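PAN2-PAN3 deadenylation complex catalytic subunit pan2 (Neurospora crassa, PDB 4CZX) probably serves as the catalytic subunit of a cytoplasmic deadenylase that shortens mRNA poly(A) tails, this piece being the subunit's N-terminal WD40 beta-propeller. Local coordinates at residues Leu41-Thr46 with Phe78-Lys83. Numbering follows the deposited sequence.
Sequences LLWIGT and FLFVDK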
loop_
_atom_site.group_PDB
_atom_site.type_symbol
_atom_site.label_atom_id
_atom_site.label_comp_id
_atom_site.label_asym_id
_atom_site.label_seq_id
_atom_site.Cartn_x
_atom_site.Cartn_y
_atom_site.Cartn_z
ATOM N N LEU A 41 34.129 -8.077 -0.918
ATOM C CA LEU A 41 33.024 -7.135 -1.109
ATOM C C LEU A 41 33.483 -5.688 -1.234
ATOM O O LEU A 41 34.405 -5.242 -0.544
ATOM C CB LEU A 41 32.024 -7.244 0.046
ATOM C CG LEU A 41 31.337 -8.602 0.209
ATOM C CD1 LEU A 41 30.407 -8.588 1.414
ATOM C CD2 LEU A 41 30.590 -8.969 -1.068
ATOM N N LEU A 42 32.820 -4.964 -2.127
ATOM C CA LEU A 42 32.880 -3.503 -2.153
ATOM C C LEU A 42 31.506 -2.952 -1.781
ATOM O O LEU A 42 30.485 -3.351 -2.363
ATOM C CB LEU A 42 33.304 -2.988 -3.528
ATOM C CG LEU A 42 33.393 -1.460 -3.676
ATOM C CD1 LEU A 42 34.561 -0.885 -2.875
ATOM C CD2 LEU A 42 33.511 -1.072 -5.141
ATOM N N TRP A 43 31.477 -2.045 -0.810
ATOM C CA TRP A 43 30.230 -1.438 -0.354
ATOM C C TRP A 43 30.061 -0.008 -0.861
ATOM O O TRP A 43 31.015 0.781 -0.850
ATOM C CB TRP A 43 30.168 -1.460 1.170
ATOM C CG TRP A 43 30.013 -2.862 1.717
ATOM C CD1 TRP A 43 31.009 -3.762 1.956
ATOM C CD2 TRP A 43 28.784 -3.522 2.057
ATOM N NE1 TRP A 43 30.479 -4.941 2.441
ATOM C CE2 TRP A 43 29.116 -4.816 2.513
ATOM C CE3 TRP A 43 27.435 -3.139 2.031
ATOM C CZ2 TRP A 43 28.148 -5.737 2.939
ATOM C CZ3 TRP A 43 26.471 -4.059 2.453
ATOM C CH2 TRP A 43 26.835 -5.336 2.904
ATOM N N ILE A 44 28.845 0.315 -1.305
ATOM C CA ILE A 44 28.530 1.642 -1.863
ATOM C C ILE A 44 27.297 2.202 -1.170
ATOM O O ILE A 44 26.296 1.496 -1.023
ATOM C CB ILE A 44 28.278 1.570 -3.390
ATOM C CG1 ILE A 44 29.454 0.891 -4.098
ATOM C CG2 ILE A 44 27.941 2.954 -3.985
ATOM C CD1 ILE A 44 29.249 0.701 -5.578
ATOM N N GLY A 45 27.357 3.459 -0.727
ATOM C CA GLY A 45 26.201 4.064 -0.087
ATOM C C GLY A 45 25.494 5.086 -0.970
ATOM O O GLY A 45 26.130 5.687 -1.835
ATOM N N THR A 46 24.185 5.267 -0.772
ATOM C CA THR A 46 23.412 6.296 -1.497
ATOM C C THR A 46 23.102 7.506 -0.627
ATOM O O THR A 46 23.263 7.474 0.592
ATOM C CB THR A 46 22.033 5.762 -2.035
ATOM O OG1 THR A 46 21.084 5.703 -0.961
ATOM C CG2 THR A 46 22.163 4.384 -2.698
ATOM N N PHE A 78 31.241 3.461 6.179
ATOM C CA PHE A 78 31.231 2.046 6.562
ATOM C C PHE A 78 32.390 1.740 7.513
ATOM O O PHE A 78 33.450 2.383 7.445
ATOM C CB PHE A 78 31.387 1.132 5.345
ATOM C CG PHE A 78 30.344 1.306 4.282
ATOM C CD1 PHE A 78 29.103 0.689 4.393
ATOM C CD2 PHE A 78 30.636 2.019 3.126
ATOM C CE1 PHE A 78 28.146 0.830 3.382
ATOM C CE2 PHE A 78 29.687 2.164 2.115
ATOM C CZ PHE A 78 28.439 1.565 2.245
ATOM N N LEU A 79 32.195 0.762 8.395
ATOM C CA LEU A 79 33.315 0.092 9.070
ATOM C C LEU A 79 33.036 -1.404 9.079
ATOM O O LEU A 79 31.874 -1.817 9.016
ATOM C CB LEU A 79 33.521 0.588 10.502
ATOM C CG LEU A 79 34.211 1.933 10.758
ATOM C CD1 LEU A 79 34.274 2.166 12.257
ATOM C CD2 LEU A 79 35.606 1.981 10.140
ATOM N N PHE A 80 34.097 -2.201 9.164
ATOM C CA PHE A 80 33.985 -3.644 9.023
ATOM C C PHE A 80 34.596 -4.413 10.180
ATOM O O PHE A 80 35.737 -4.140 10.588
ATOM C CB PHE A 80 34.649 -4.086 7.716
ATOM C CG PHE A 80 34.130 -3.361 6.524
ATOM C CD1 PHE A 80 32.927 -3.738 5.944
ATOM C CD2 PHE A 80 34.816 -2.265 6.007
ATOM C CE1 PHE A 80 32.414 -3.044 4.854
ATOM C CE2 PHE A 80 34.319 -1.574 4.915
ATOM C CZ PHE A 80 33.118 -1.964 4.335
ATOM N N VAL A 81 33.834 -5.383 10.693
ATOM C CA VAL A 81 34.317 -6.321 11.707
ATOM C C VAL A 81 33.911 -7.740 11.323
ATOM O O VAL A 81 33.198 -7.942 10.339
ATOM C CB VAL A 81 33.780 -5.984 13.112
ATOM C CG1 VAL A 81 34.131 -4.528 13.479
ATOM C CG2 VAL A 81 32.286 -6.191 13.177
ATOM N N ASP A 82 34.381 -8.729 12.077
ATOM C CA ASP A 82 34.086 -10.117 11.738
ATOM C C ASP A 82 32.584 -10.407 11.648
ATOM O O ASP A 82 32.136 -11.050 10.702
ATOM C CB ASP A 82 34.748 -11.057 12.751
ATOM C CG ASP A 82 36.257 -11.099 12.597
ATOM O OD1 ASP A 82 36.755 -10.711 11.516
ATOM O OD2 ASP A 82 36.949 -11.514 13.550
ATOM N N LYS A 83 31.807 -9.910 12.607
ATOM C CA LYS A 83 30.377 -10.242 12.666
ATOM C C LYS A 83 29.538 -9.559 11.584
ATOM O O LYS A 83 28.503 -10.083 11.168
ATOM C CB LYS A 83 29.807 -9.882 14.039
ATOM C CG LYS A 83 30.165 -10.862 15.156
ATOM C CD LYS A 83 30.092 -10.154 16.503
ATOM C CE LYS A 83 29.806 -11.104 17.658
ATOM N NZ LYS A 83 29.663 -10.339 18.939
#
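Trp43 meets Phe78 and Phe80 in a buried aromatic cluster. Trp43 CB lies over the centre of the Phe78 ring, 3.6 Å from the centroid and 11° off the ring normal, which defines a CH-pi contact. Trp43 CD1 comes within 3.3 Å of Phe80 CE1, an approach tight for two carbons, and the five-membered ring of Trp43 is tilted 41° from the Phe80 plane, a slanted pairing. The edge of the Phe78 ring meets backbone, with Phe78 CZ 3.7 Å from Gly45 N, and glycine puts no side chain in its path. Phe78 CG stands anti to the carbonyl carbon (chi1 -58°), which aims the ring at the 41-45 strand. Replacing the Phe78 ring with the methyl of an alanine would probably leave a gap beside Gly45 and take from Trp43 CB the face it rests on. In the second shell, Asp36 OD2 accepts a hydrogen bond from Trp43 NE1, which probably restrains the indole's rotation, while Val85 touches all three aromatic side chains. The contact joins two adjacent propeller blades, predicted WD repeats 1 and 2: strand 41-45, second in its four-stranded sheet, faces strand 77-80, first in the next (segment axes 9.4 Å apart), with strands 32-35 and 85-88 supplying further packing partners.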